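Local coordinates for protein 16S rRNA methyltransferase (Streptomyces sp. DSM 40477, PDB 3MQ2) that methylates N1 of adenine 1408 in 16S rRNA with S-adenosyl-L-methionine as methyl donor, conferring resistance to aminoglycosides such as kanamycin, neomycin and apramycin, at residues A[29-34]-A[99-104]; A[44-49]-A[80-85]; A[136-141]-A[174-179]. All blocks are in the same frame, centred on the assembly; numbering follows the deposited sequence.

Contact 1: residues A[29-34]-A[99-104]; sequences DVVLDV and VGELHV
Strand 29-34 and residues 101-104 run side by side in the same direction, pairing Val31 with Glu101, Leu32 with Leu102 and Asp33 with His103. Backbone bonds do most of the holding. Leu32 N gives its hydrogen to Glu101 O at 2.8 Å, Leu32 O receives that of His103 N, and Val34 N reaches His103 O in an almost straight bond (177°). At the start the chain turns a corner at Gly100; Val30 O takes a good bond from Gly100 N (2.9 Å) and a weak one from Glu101 N. The Asp29 carboxylate, in a salt bridge with Arg131, lies against the bare CA of Gly100, with OD1 3.6 Å from it; glycine suits this tight corner.

Apolar contacts gather on the face of Leu32 and Leu102, where Val34 and Val99 join them. Leu32 and Leu102 lie alongside each other, pointing the same way. The CD1 branch of Leu102 also meets Val34 CG2 at 3.6 Å, while Val99 CG1 packs on Leu32 CB. Branched aliphatic residues suit this buried face, which Leu57 and Val129 help to cover.

Polar groups gather on the face of Val31, Glu101, Asp33 and His103. Glu101, its chain extended (chi2 166°), sends OE1 to His103 NE2, 2.6 Å away; OE1 offers its anti lone pair and lies near the imidazole plane. Val31 CG1 sits over one ring face, toward the rim. His41 bonds to His103 ND1 and Arg52 forms a salt bridge with Glu101 OE2, so both ends of the Glu101-His103 pair are engaged. Asp33 turns OD2 to Thr36.

The central parallel pair of this Rossmann-like methyltransferase sheet has an apolar face and a polar one; on the latter, linked bonds probably fix the rotation of the His103 ring near the strand ends that approach the bound S-adenosyl-L-homocysteine.

Contact 2: residues A[44-49]-A[80-85]; sequences KVARQN and LPNLLY
Helix 40-48 packs on a face of the central sheet near its 83-87 edge, and here its last turn meets the loop that leads into that edge strand. Ala46 faces the strand: its CB lies 3.9 Å from Leu83 CB and equally far from Leu80 CD1. The small methyl lets the helix backbone come close, with the CA atoms of Ala46 and Leu83 6.0 Å apart.

Asn82 supplies the polar link. Its ND2 donates to Ala46 O at 3.0 Å, nearly straight at 175°; the oxygen lies in the amide plane of Asn82, although the donor is tilted from the carbonyl plane. With CG between its own backbone N and carbonyl carbon (chi1 62°), the amide is directed at the helix end, where the carbonyl of Ala46 has a weak bond from Asn49 N and can accept another donor. The same ND2 also donates to Arg52 O, so this buried nitrogen ties the helix to the start of neighbouring strand 52-58. In the Rossmann-like fold, helix 40-48 is the crossover between parallel strands 29-34 and 52-58.

Asn49, just past the helix, turns back so that ND2 bonds to Val45 O at 2.8 Å, while Arg52 binds its OD1. On the outer rim, Arg47 bends its chain at chi2 and chi3, and Leu80 CD2 lies over one face of the guanidinium, 3.8 Å from NH1; the flat group can rest on a methyl by its face while its N-H groups stay directed to the sides.

Contact 3: residues A[136-141]-A[174-179]; sequences FLVALN and AGWKLA
Phe136 and Trp176 form an edge-to-face aromatic pair, with the indole edge directed at the phenyl face. Trp176 CE3 stands over the centre of the Phe136 ring, 3.5 Å from CD2, and neighbouring CZ3 lies above the CG-CD1 side of the ring. The six-membered indole ring and the phenyl ring have centroids 4.5 Å apart and planes inclined at 52°, well short of a perpendicular T. A chi1 of 72° swings the phenyl ring of Phe136 back over its own backbone, toward Trp176. Two branched aliphatic side chains fill in round this pair: Val138 CG2 meets Trp176 CZ3 at 3.8 Å, and Leu178 CD1 reaches Phe136 CZ at 4.1 Å. The carbonyl oxygen of Lys177 also approaches the phenyl ring obliquely, 3.5 Å from CE2.

Strands 134-141 and 176-184 are not direct neighbours in the seven-stranded sheet. Strand 209-216 runs antiparallel between them, as in the class I methyltransferase fold, and the axes of the short strand segments here pass 9.3 Å apart, at 68°. The two rings meet over the intervening strand; large aromatic side chains are long enough to do so.

Further out, Trp176 NE1 donates to Leu123 O, which anchors the polar corner of the indole to helix 121-128, and Tyr171 meets the same indole with its ring at a steep angle. Ahead of Trp176, Gly175 ends helix 160-173 in a Schellman motif; its positive phi is readily adopted by glycine, and the chain turns there from the helix into strand 176-184.

All three contacts reach the same seven-stranded sheet. Contact 1 is in its middle, joining neighbouring strands 29-34 and 99-105; contact 2 lies at the edge formed by strand 83-87, and contact 3 toward the edge formed by strand 176-184. The centres of contacts 2 and 3 each lie about 12 Å from that of contact 1 and are about 23 Å from each other. Along the chain, contact 2 falls between the two segments of contact 1, whereas contact 3 follows both. Contacts 1 and 3 touch: the backbone of Val104 probably bonds to Leu137 and Ala139, and Leu102 packs on Trp176. Contact 1, beside the cofactor site, is thus connected directly to contact 3, while contact 2 touches neither.

Contact 1: residues A[29-34]-A[99-104]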
ATOM      1  N   ASP A  29      -1.511 -16.800   2.576  1.00 19.48           N
ATOM      2  CA  ASP A  29      -2.212 -15.670   1.980  1.00 17.34           C
ATOM      3  C   ASP A  29      -1.209 -14.662   1.433  1.00 15.64           C
ATOM      4  O   ASP A  29      -0.010 -14.787   1.665  1.00 15.96           O
ATOM      5  CB  ASP A  29      -3.107 -15.010   3.025  1.00 19.71           C
ATOM      6  CG  ASP A  29      -4.281 -14.262   2.412  1.00 24.09           C
ATOM      7  OD1 ASP A  29      -4.430 -14.272   1.167  1.00 29.04           O
ATOM      8  OD2 ASP A  29      -5.061 -13.673   3.190  1.00 25.68           O
ATOM      9  N   VAL A  30      -1.711 -13.669   0.714  1.00 13.53           N
ATOM     10  CA  VAL A  30      -0.843 -12.650   0.128  1.00 15.83           C
ATOM     11  C   VAL A  30      -1.254 -11.267   0.623  1.00 12.61           C
ATOM     12  O   VAL A  30      -2.443 -10.942   0.664  1.00 13.11           O
ATOM     13  CB  VAL A  30      -0.900 -12.679  -1.416  1.00 15.30           C
ATOM     14  CG1 VAL A  30      -0.107 -11.522  -2.006  1.00 12.12           C
ATOM     15  CG2 VAL A  30      -0.371 -14.009  -1.953  1.00 16.39           C
ATOM     16  N   VAL A  31      -0.260 -10.461   1.000  1.00 11.11           N
ATOM     17  CA  VAL A  31      -0.464  -9.062   1.370  1.00  8.74           C
ATOM     18  C   VAL A  31       0.218  -8.230   0.305  1.00 13.03           C
ATOM     19  O   VAL A  31       1.308  -8.576  -0.104  1.00 10.86           O
ATOM     20  CB  VAL A  31       0.218  -8.753   2.723  1.00 12.56           C
ATOM     21  CG1 VAL A  31       0.116  -7.274   3.074  1.00 13.19           C
ATOM     22  CG2 VAL A  31      -0.384  -9.609   3.838  1.00 17.69           C
ATOM     23  N   LEU A  32      -0.426  -7.159  -0.154  1.00  9.13           N
ATOM     24  CA  LEU A  32       0.154  -6.297  -1.190  1.00  9.61           C
ATOM     25  C   LEU A  32       0.272  -4.866  -0.685  1.00 12.08           C
ATOM     26  O   LEU A  32      -0.709  -4.301  -0.208  1.00 11.26           O
ATOM     27  CB  LEU A  32      -0.728  -6.314  -2.439  1.00  7.40           C
ATOM     28  CG  LEU A  32      -0.318  -5.367  -3.569  1.00  6.00           C
ATOM     29  CD1 LEU A  32       1.036  -5.780  -4.142  1.00 10.57           C
ATOM     30  CD2 LEU A  32      -1.364  -5.365  -4.669  1.00  9.25           C
ATOM     31  N   ASP A  33       1.466  -4.282  -0.794  1.00  8.60           N
ATOM     32  CA  ASP A  33       1.665  -2.874  -0.457  1.00  7.28           C
ATOM     33  C   ASP A  33       1.851  -2.098  -1.762  1.00  8.14           C
ATOM     34  O   ASP A  33       2.787  -2.366  -2.508  1.00 10.02           O
ATOM     35  CB  ASP A  33       2.897  -2.693   0.442  1.00  7.44           C
ATOM     36  CG  ASP A  33       2.993  -1.295   1.041  1.00 12.24           C
ATOM     37  OD1 ASP A  33       1.940  -0.652   1.219  1.00 14.35           O
ATOM     38  OD2 ASP A  33       4.115  -0.833   1.349  1.00 11.16           O
ATOM     39  N   VAL A  34       0.958  -1.152  -2.030  1.00  7.86           N
ATOM     40  CA  VAL A  34       0.983  -0.378  -3.269  1.00  7.06           C
ATOM     41  C   VAL A  34       1.606   0.995  -3.031  1.00  7.67           C
ATOM     42  O   VAL A  34       1.141   1.752  -2.184  1.00  9.96           O
ATOM     43  CB  VAL A  34      -0.447  -0.213  -3.840  1.00  8.90           C
ATOM     44  CG1 VAL A  34      -0.430   0.659  -5.101  1.00  9.56           C
ATOM     45  CG2 VAL A  34      -1.066  -1.591  -4.108  1.00 12.59           C
ATOM     46  N   VAL A  99      -5.240 -11.467  -3.870  1.00 10.75           N
ATOM     47  CA  VAL A  99      -4.612 -10.808  -2.720  1.00  8.85           C
ATOM     48  C   VAL A  99      -5.617 -10.757  -1.561  1.00 13.00           C
ATOM     49  O   VAL A  99      -6.799 -10.517  -1.784  1.00 13.10           O
ATOM     50  CB  VAL A  99      -4.144  -9.386  -3.088  1.00  8.29           C
ATOM     51  CG1 VAL A  99      -3.719  -8.617  -1.836  1.00 12.69           C
ATOM     52  CG2 VAL A  99      -3.004  -9.441  -4.121  1.00 11.64           C
ATOM     53  N   GLY A 100      -5.146 -10.986  -0.332  1.00 11.05           N
ATOM     54  CA  GLY A 100      -6.023 -11.035   0.833  1.00 11.84           C
ATOM     55  C   GLY A 100      -6.003  -9.810   1.727  1.00 12.03           C
ATOM     56  O   GLY A 100      -6.886  -9.625   2.572  1.00 12.00           O
ATOM     57  N   GLU A 101      -4.985  -8.975   1.553  1.00 13.44           N
ATOM     58  CA  GLU A 101      -4.857  -7.759   2.348  1.00 11.16           C
ATOM     59  C   GLU A 101      -4.083  -6.751   1.514  1.00 12.66           C
ATOM     60  O   GLU A 101      -3.047  -7.085   0.930  1.00 10.78           O
ATOM     61  CB  GLU A 101      -4.128  -8.069   3.654  1.00 12.81           C
ATOM     62  CG  GLU A 101      -3.823  -6.843   4.516  1.00 15.86           C
ATOM     63  CD  GLU A 101      -3.416  -7.222   5.927  1.00 25.69           C
ATOM     64  OE1 GLU A 101      -2.834  -6.372   6.632  1.00 25.73           O
ATOM     65  OE2 GLU A 101      -3.684  -8.370   6.337  1.00 26.77           O
ATOM     66  N   LEU A 102      -4.624  -5.541   1.423  1.00  8.49           N
ATOM     67  CA  LEU A 102      -4.070  -4.492   0.581  1.00  8.40           C
ATOM     68  C   LEU A 102      -3.758  -3.254   1.422  1.00 10.11           C
ATOM     69  O   LEU A 102      -4.616  -2.782   2.172  1.00 10.21           O
ATOM     70  CB  LEU A 102      -5.085  -4.128  -0.495  1.00 10.94           C
ATOM     71  CG  LEU A 102      -4.714  -2.958  -1.396  1.00 16.36           C
ATOM     72  CD1 LEU A 102      -3.615  -3.399  -2.348  1.00 21.23           C
ATOM     73  CD2 LEU A 102      -5.942  -2.506  -2.170  1.00 21.82           C
ATOM     74  N   HIS A 103      -2.530  -2.744   1.307  1.00  6.82           N
ATOM     75  CA  HIS A 103      -2.126  -1.522   2.007  1.00  8.17           C
ATOM     76  C   HIS A 103      -1.778  -0.427   1.015  1.00 10.46           C
ATOM     77  O   HIS A 103      -1.115  -0.675   0.012  1.00 10.86           O
ATOM     78  CB  HIS A 103      -0.899  -1.766   2.895  1.00 10.79           C
ATOM     79  CG  HIS A 103      -1.119  -2.754   3.991  1.00 10.57           C
ATOM     80  ND1 HIS A 103      -0.112  -3.136   4.855  1.00 14.60           N
ATOM     81  CD2 HIS A 103      -2.217  -3.456   4.362  1.00 15.43           C
ATOM     82  CE1 HIS A 103      -0.583  -4.019   5.714  1.00 17.02           C
ATOM     83  NE2 HIS A 103      -1.861  -4.229   5.439  1.00 19.05           N
ATOM     84  N   VAL A 104      -2.236   0.787   1.301  1.00  7.56           N
ATOM     85  CA  VAL A 104      -1.789   1.963   0.562  1.00  5.96           C
ATOM     86  C   VAL A 104      -1.437   3.005   1.606  1.00  9.64           C
ATOM     87  O   VAL A 104      -2.334   3.591   2.225  1.00 10.62           O
ATOM     88  CB  VAL A 104      -2.886   2.539  -0.347  1.00  7.51           C
ATOM     89  CG1 VAL A 104      -2.348   3.785  -1.108  1.00 11.61           C
ATOM     90  CG2 VAL A 104      -3.373   1.483  -1.339  1.00 10.59           C
TER

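Contact 2: residues A[44-49]-A[80-85]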
ATOM      1  N   LYS A  44       8.893  -5.162   7.355  1.00 13.21           N
ATOM      2  CA  LYS A  44       8.340  -5.457   8.678  1.00 13.71           C
ATOM      3  C   LYS A  44       7.197  -6.458   8.609  1.00 17.05           C
ATOM      4  O   LYS A  44       7.167  -7.423   9.369  1.00 16.85           O
ATOM      5  CB  LYS A  44       7.871  -4.186   9.398  1.00 16.29           C
ATOM      6  CG  LYS A  44       7.019  -4.499  10.640  1.00 20.08           C
ATOM      7  CD  LYS A  44       6.805  -3.276  11.514  1.00 31.89           C
ATOM      8  CE  LYS A  44       6.121  -3.633  12.834  1.00 36.90           C
ATOM      9  NZ  LYS A  44       6.039  -2.459  13.766  1.00 42.15           N
ATOM     10  N   VAL A  45       6.252  -6.241   7.696  1.00 12.32           N
ATOM     11  CA  VAL A  45       5.125  -7.155   7.581  1.00 12.08           C
ATOM     12  C   VAL A  45       5.591  -8.588   7.312  1.00 13.92           C
ATOM     13  O   VAL A  45       5.131  -9.526   7.969  1.00 16.24           O
ATOM     14  CB  VAL A  45       4.105  -6.686   6.521  1.00 12.16           C
ATOM     15  CG1 VAL A  45       2.969  -7.702   6.360  1.00 12.61           C
ATOM     16  CG2 VAL A  45       3.546  -5.325   6.906  1.00 15.71           C
ATOM     17  N   ALA A  46       6.518  -8.755   6.368  1.00 13.07           N
ATOM     18  CA  ALA A  46       7.015 -10.090   6.048  1.00 14.03           C
ATOM     19  C   ALA A  46       7.741 -10.710   7.243  1.00 16.20           C
ATOM     20  O   ALA A  46       7.563 -11.891   7.541  1.00 15.87           O
ATOM     21  CB  ALA A  46       7.919 -10.057   4.805  1.00 12.84           C
ATOM     22  N   ARG A  47       8.547  -9.906   7.931  1.00 14.61           N
ATOM     23  CA  ARG A  47       9.293 -10.381   9.088  1.00 18.25           C
ATOM     24  C   ARG A  47       8.332 -10.914  10.145  1.00 20.50           C
ATOM     25  O   ARG A  47       8.562 -11.973  10.750  1.00 22.14           O
ATOM     26  CB  ARG A  47      10.114  -9.237   9.676  1.00 22.87           C
ATOM     27  CG  ARG A  47      10.745  -9.555  11.018  1.00 38.60           C
ATOM     28  CD  ARG A  47      11.944 -10.457  10.848  1.00 48.09           C
ATOM     29  NE  ARG A  47      13.042  -9.772  10.174  1.00 53.16           N
ATOM     30  CZ  ARG A  47      14.160 -10.371   9.781  1.00 53.64           C
ATOM     31  NH1 ARG A  47      14.329 -11.671   9.991  1.00 57.08           N
ATOM     32  NH2 ARG A  47      15.110  -9.672   9.178  1.00 45.71           N
ATOM     33  N   GLN A  48       7.243 -10.184  10.358  1.00 16.35           N
ATOM     34  CA  GLN A  48       6.313 -10.502  11.440  1.00 21.82           C
ATOM     35  C   GLN A  48       5.242 -11.518  11.053  1.00 25.59           C
ATOM     36  O   GLN A  48       4.538 -12.050  11.918  1.00 26.39           O
ATOM     37  CB  GLN A  48       5.654  -9.227  11.960  1.00 27.03           C
ATOM     38  CG  GLN A  48       6.629  -8.277  12.628  1.00 40.63           C
ATOM     39  CD  GLN A  48       5.945  -7.068  13.230  1.00 55.06           C
ATOM     40  OE1 GLN A  48       6.556  -6.310  13.985  1.00 64.58           O
ATOM     41  NE2 GLN A  48       4.672  -6.882  12.901  1.00 54.88           N
ATOM     42  N   ASN A  49       5.126 -11.779   9.754  1.00 22.53           N
ATOM     43  CA  ASN A  49       4.131 -12.709   9.222  1.00 18.78           C
ATOM     44  C   ASN A  49       4.761 -13.763   8.303  1.00 20.39           C
ATOM     45  O   ASN A  49       4.530 -13.753   7.093  1.00 19.17           O
ATOM     46  CB  ASN A  49       3.053 -11.943   8.446  1.00 19.44           C
ATOM     47  CG  ASN A  49       2.273 -10.971   9.317  1.00 22.32           C
ATOM     48  OD1 ASN A  49       1.253 -11.332   9.906  1.00 27.93           O
ATOM     49  ND2 ASN A  49       2.741  -9.730   9.393  1.00 18.43           N
ATOM     50  N   LEU A  80      14.635 -12.455   3.578  1.00 18.97           N
ATOM     51  CA  LEU A  80      13.297 -12.972   3.846  1.00 16.41           C
ATOM     52  C   LEU A  80      12.758 -13.648   2.596  1.00 17.66           C
ATOM     53  O   LEU A  80      12.728 -13.035   1.527  1.00 18.70           O
ATOM     54  CB  LEU A  80      12.344 -11.833   4.221  1.00 15.97           C
ATOM     55  CG  LEU A  80      12.612 -11.096   5.532  1.00 17.94           C
ATOM     56  CD1 LEU A  80      11.683  -9.901   5.665  1.00 20.62           C
ATOM     57  CD2 LEU A  80      12.440 -12.039   6.707  1.00 20.41           C
ATOM     58  N   PRO A  81      12.322 -14.909   2.721  1.00 20.33           N
ATOM     59  CA  PRO A  81      11.833 -15.671   1.568  1.00 18.27           C
ATOM     60  C   PRO A  81      10.436 -15.252   1.137  1.00 17.22           C
ATOM     61  O   PRO A  81      10.048 -15.519   0.002  1.00 17.88           O
ATOM     62  CB  PRO A  81      11.766 -17.100   2.114  1.00 19.43           C
ATOM     63  CG  PRO A  81      11.441 -16.904   3.562  1.00 22.71           C
ATOM     64  CD  PRO A  81      12.239 -15.690   3.971  1.00 23.41           C
ATOM     65  N   ASN A  82       9.699 -14.611   2.037  1.00 13.60           N
ATOM     66  CA  ASN A  82       8.281 -14.319   1.815  1.00 14.26           C
ATOM     67  C   ASN A  82       8.030 -12.862   1.456  1.00 15.19           C
ATOM     68  O   ASN A  82       7.005 -12.294   1.816  1.00 14.87           O
ATOM     69  CB  ASN A  82       7.459 -14.685   3.052  1.00 12.64           C
ATOM     70  CG  ASN A  82       7.857 -13.880   4.285  1.00 16.02           C
ATOM     71  OD1 ASN A  82       9.025 -13.517   4.456  1.00 19.10           O
ATOM     72  ND2 ASN A  82       6.887 -13.597   5.149  1.00 16.13           N
ATOM     73  N   LEU A  83       8.976 -12.268   0.745  1.00 12.35           N
ATOM     74  CA  LEU A  83       8.913 -10.850   0.412  1.00  8.70           C
ATOM     75  C   LEU A  83       9.380 -10.645  -1.024  1.00 11.83           C
ATOM     76  O   LEU A  83      10.458 -11.094  -1.415  1.00 13.50           O
ATOM     77  CB  LEU A  83       9.798 -10.060   1.379  1.00 11.79           C
ATOM     78  CG  LEU A  83       9.891  -8.544   1.195  1.00 11.88           C
ATOM     79  CD1 LEU A  83       8.500  -7.895   1.171  1.00 11.86           C
ATOM     80  CD2 LEU A  83      10.743  -7.964   2.328  1.00 10.81           C
ATOM     81  N   LEU A  84       8.556  -9.963  -1.804  1.00  9.20           N
ATOM     82  CA  LEU A  84       8.826  -9.753  -3.208  1.00  9.58           C
ATOM     83  C   LEU A  84       8.561  -8.290  -3.544  1.00  9.20           C
ATOM     84  O   LEU A  84       7.461  -7.792  -3.329  1.00 10.80           O
ATOM     85  CB  LEU A  84       7.907 -10.664  -4.031  1.00 10.98           C
ATOM     86  CG  LEU A  84       7.846 -10.456  -5.533  1.00 13.56           C
ATOM     87  CD1 LEU A  84       9.182 -10.803  -6.159  1.00 15.77           C
ATOM     88  CD2 LEU A  84       6.739 -11.334  -6.119  1.00 17.03           C
ATOM     89  N   TYR A  85       9.584  -7.606  -4.050  1.00  7.54           N
ATOM     90  CA  TYR A  85       9.448  -6.227  -4.505  1.00  9.42           C
ATOM     91  C   TYR A  85       9.290  -6.193  -6.024  1.00  8.87           C
ATOM     92  O   TYR A  85      10.063  -6.824  -6.752  1.00 11.64           O
ATOM     93  CB  TYR A  85      10.677  -5.407  -4.096  1.00 10.15           C
ATOM     94  CG  TYR A  85      10.749  -5.174  -2.610  1.00  9.03           C
ATOM     95  CD1 TYR A  85       9.980  -4.194  -2.010  1.00  9.30           C
ATOM     96  CD2 TYR A  85      11.572  -5.957  -1.802  1.00  9.29           C
ATOM     97  CE1 TYR A  85      10.039  -3.981  -0.645  1.00 10.44           C
ATOM     98  CE2 TYR A  85      11.630  -5.763  -0.437  1.00 11.87           C
ATOM     99  CZ  TYR A  85      10.858  -4.773   0.132  1.00 12.16           C
ATOM    100  OH  TYR A  85      10.914  -4.569   1.487  1.00 11.67           O
TER

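Contact 3: residues A[136-141]-A[174-179]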
ATOM      1  N   PHE A 136      -8.506  -4.064   3.543  1.00  9.13           N
ATOM      2  CA  PHE A 136      -7.673  -2.960   3.051  1.00  9.50           C
ATOM      3  C   PHE A 136      -7.408  -1.933   4.135  1.00 10.44           C
ATOM      4  O   PHE A 136      -8.208  -1.764   5.064  1.00 10.93           O
ATOM      5  CB  PHE A 136      -8.264  -2.280   1.808  1.00 10.79           C
ATOM      6  CG  PHE A 136      -9.486  -1.430   2.070  1.00 11.19           C
ATOM      7  CD1 PHE A 136      -9.372  -0.132   2.563  1.00 11.28           C
ATOM      8  CD2 PHE A 136     -10.751  -1.919   1.770  1.00 13.79           C
ATOM      9  CE1 PHE A 136     -10.509   0.650   2.769  1.00 12.09           C
ATOM     10  CE2 PHE A 136     -11.881  -1.151   1.969  1.00 11.96           C
ATOM     11  CZ  PHE A 136     -11.766   0.136   2.468  1.00 10.91           C
ATOM     12  N   LEU A 137      -6.271  -1.259   3.992  1.00 10.28           N
ATOM     13  CA  LEU A 137      -5.899  -0.118   4.806  1.00 10.14           C
ATOM     14  C   LEU A 137      -5.383   0.955   3.865  1.00 10.38           C
ATOM     15  O   LEU A 137      -4.407   0.733   3.137  1.00 11.15           O
ATOM     16  CB  LEU A 137      -4.795  -0.506   5.779  1.00 10.37           C
ATOM     17  CG  LEU A 137      -4.023   0.644   6.417  1.00 14.74           C
ATOM     18  CD1 LEU A 137      -4.942   1.539   7.244  1.00 14.83           C
ATOM     19  CD2 LEU A 137      -2.919   0.070   7.270  1.00 15.00           C
ATOM     20  N   VAL A 138      -6.049   2.104   3.857  1.00 10.76           N
ATOM     21  CA  VAL A 138      -5.530   3.280   3.168  1.00  9.44           C
ATOM     22  C   VAL A 138      -5.197   4.294   4.243  1.00 11.92           C
ATOM     23  O   VAL A 138      -6.076   4.720   4.992  1.00 12.13           O
ATOM     24  CB  VAL A 138      -6.554   3.901   2.199  1.00 12.43           C
ATOM     25  CG1 VAL A 138      -5.999   5.198   1.618  1.00 13.40           C
ATOM     26  CG2 VAL A 138      -6.910   2.927   1.073  1.00 12.47           C
ATOM     27  N   ALA A 139      -3.928   4.667   4.349  1.00  9.39           N
ATOM     28  CA  ALA A 139      -3.548   5.604   5.398  1.00  9.02           C
ATOM     29  C   ALA A 139      -3.231   6.920   4.721  1.00 12.10           C
ATOM     30  O   ALA A 139      -2.192   7.063   4.067  1.00 11.87           O
ATOM     31  CB  ALA A 139      -2.364   5.091   6.174  1.00 10.54           C
ATOM     32  N   LEU A 140      -4.151   7.870   4.840  1.00 10.02           N
ATOM     33  CA  LEU A 140      -3.988   9.146   4.156  1.00  8.42           C
ATOM     34  C   LEU A 140      -3.060  10.055   4.943  1.00 10.29           C
ATOM     35  O   LEU A 140      -3.233  10.236   6.140  1.00 12.52           O
ATOM     36  CB  LEU A 140      -5.333   9.845   3.994  1.00 10.26           C
ATOM     37  CG  LEU A 140      -6.365   9.180   3.096  1.00 11.98           C
ATOM     38  CD1 LEU A 140      -7.627  10.025   3.067  1.00 16.36           C
ATOM     39  CD2 LEU A 140      -5.812   8.972   1.679  1.00  9.00           C
ATOM     40  N   ASN A 141      -2.068  10.614   4.255  1.00  7.41           N
ATOM     41  CA  ASN A 141      -1.232  11.658   4.836  1.00  9.12           C
ATOM     42  C   ASN A 141      -1.992  12.966   4.716  1.00 10.88           C
ATOM     43  O   ASN A 141      -2.151  13.503   3.615  1.00  9.96           O
ATOM     44  CB  ASN A 141       0.087  11.745   4.067  1.00 11.53           C
ATOM     45  CG  ASN A 141       1.039  12.783   4.642  1.00 14.10           C
ATOM     46  OD1 ASN A 141       0.662  13.608   5.476  1.00 11.02           O
ATOM     47  ND2 ASN A 141       2.290  12.755   4.174  1.00 19.17           N
ATOM     48  N   ALA A 174     -16.809   1.705  -6.350  1.00 18.37           N
ATOM     49  CA  ALA A 174     -15.628   1.056  -6.903  1.00 18.93           C
ATOM     50  C   ALA A 174     -15.424  -0.337  -6.320  1.00 17.10           C
ATOM     51  O   ALA A 174     -14.439  -0.999  -6.621  1.00 16.49           O
ATOM     52  CB  ALA A 174     -14.388   1.914  -6.669  1.00 15.44           C
ATOM     53  N   GLY A 175     -16.355  -0.772  -5.476  1.00 17.19           N
ATOM     54  CA  GLY A 175     -16.285  -2.100  -4.894  1.00 17.63           C
ATOM     55  C   GLY A 175     -15.467  -2.217  -3.618  1.00 18.74           C
ATOM     56  O   GLY A 175     -15.003  -3.305  -3.284  1.00 19.15           O
ATOM     57  N   TRP A 176     -15.269  -1.102  -2.916  1.00 15.60           N
ATOM     58  CA  TRP A 176     -14.629  -1.124  -1.602  1.00 15.66           C
ATOM     59  C   TRP A 176     -15.639  -0.786  -0.518  1.00 14.30           C
ATOM     60  O   TRP A 176     -16.309   0.238  -0.590  1.00 19.79           O
ATOM     61  CB  TRP A 176     -13.496  -0.101  -1.504  1.00 11.79           C
ATOM     62  CG  TRP A 176     -12.322  -0.330  -2.420  1.00 10.55           C
ATOM     63  CD1 TRP A 176     -12.350  -0.741  -3.726  1.00 13.25           C
ATOM     64  CD2 TRP A 176     -10.944  -0.133  -2.085  1.00 11.69           C
ATOM     65  NE1 TRP A 176     -11.058  -0.810  -4.224  1.00 12.86           N
ATOM     66  CE2 TRP A 176     -10.179  -0.442  -3.232  1.00 11.55           C
ATOM     67  CE3 TRP A 176     -10.279   0.288  -0.925  1.00 12.98           C
ATOM     68  CZ2 TRP A 176      -8.793  -0.353  -3.251  1.00 11.11           C
ATOM     69  CZ3 TRP A 176      -8.893   0.375  -0.945  1.00 13.63           C
ATOM     70  CH2 TRP A 176      -8.166   0.053  -2.099  1.00 12.96           C
ATOM     71  N   LYS A 177     -15.741  -1.650   0.486  1.00 13.54           N
ATOM     72  CA  LYS A 177     -16.620  -1.391   1.623  0.63 17.53           C
ATOM     73  C   LYS A 177     -15.836  -0.680   2.710  1.00 17.50           C
ATOM     74  O   LYS A 177     -15.018  -1.293   3.398  1.00 15.30           O
ATOM     75  CB  LYS A 177     -17.211  -2.693   2.164  0.63 19.40           C
ATOM     76  CG  LYS A 177     -17.961  -2.531   3.481  0.63 26.33           C
ATOM     77  CD  LYS A 177     -18.990  -1.415   3.404  0.63 29.23           C
ATOM     78  CE  LYS A 177     -19.720  -1.239   4.731  0.63 32.01           C
ATOM     79  NZ  LYS A 177     -20.385  -2.492   5.171  0.63 32.96           N
ATOM     80  N   LEU A 178     -16.080   0.623   2.851  1.00 16.41           N
ATOM     81  CA  LEU A 178     -15.369   1.423   3.846  1.00 20.06           C
ATOM     82  C   LEU A 178     -16.039   1.260   5.199  1.00 21.77           C
ATOM     83  O   LEU A 178     -17.125   1.795   5.427  1.00 23.53           O
ATOM     84  CB  LEU A 178     -15.335   2.899   3.436  1.00 15.43           C
ATOM     85  CG  LEU A 178     -14.547   3.834   4.361  1.00 19.55           C
ATOM     86  CD1 LEU A 178     -13.121   3.334   4.583  1.00 16.06           C
ATOM     87  CD2 LEU A 178     -14.538   5.250   3.800  1.00 22.01           C
ATOM     88  N   ALA A 179     -15.388   0.516   6.091  1.00 14.17           N
ATOM     89  CA  ALA A 179     -15.999   0.124   7.359  1.00 17.74           C
ATOM     90  C   ALA A 179     -15.610   1.051   8.497  1.00 21.19           C
ATOM     91  O   ALA A 179     -16.376   1.245   9.439  1.00 23.47           O
ATOM     92  CB  ALA A 179     -15.608  -1.297   7.700  1.00 23.70           C
TER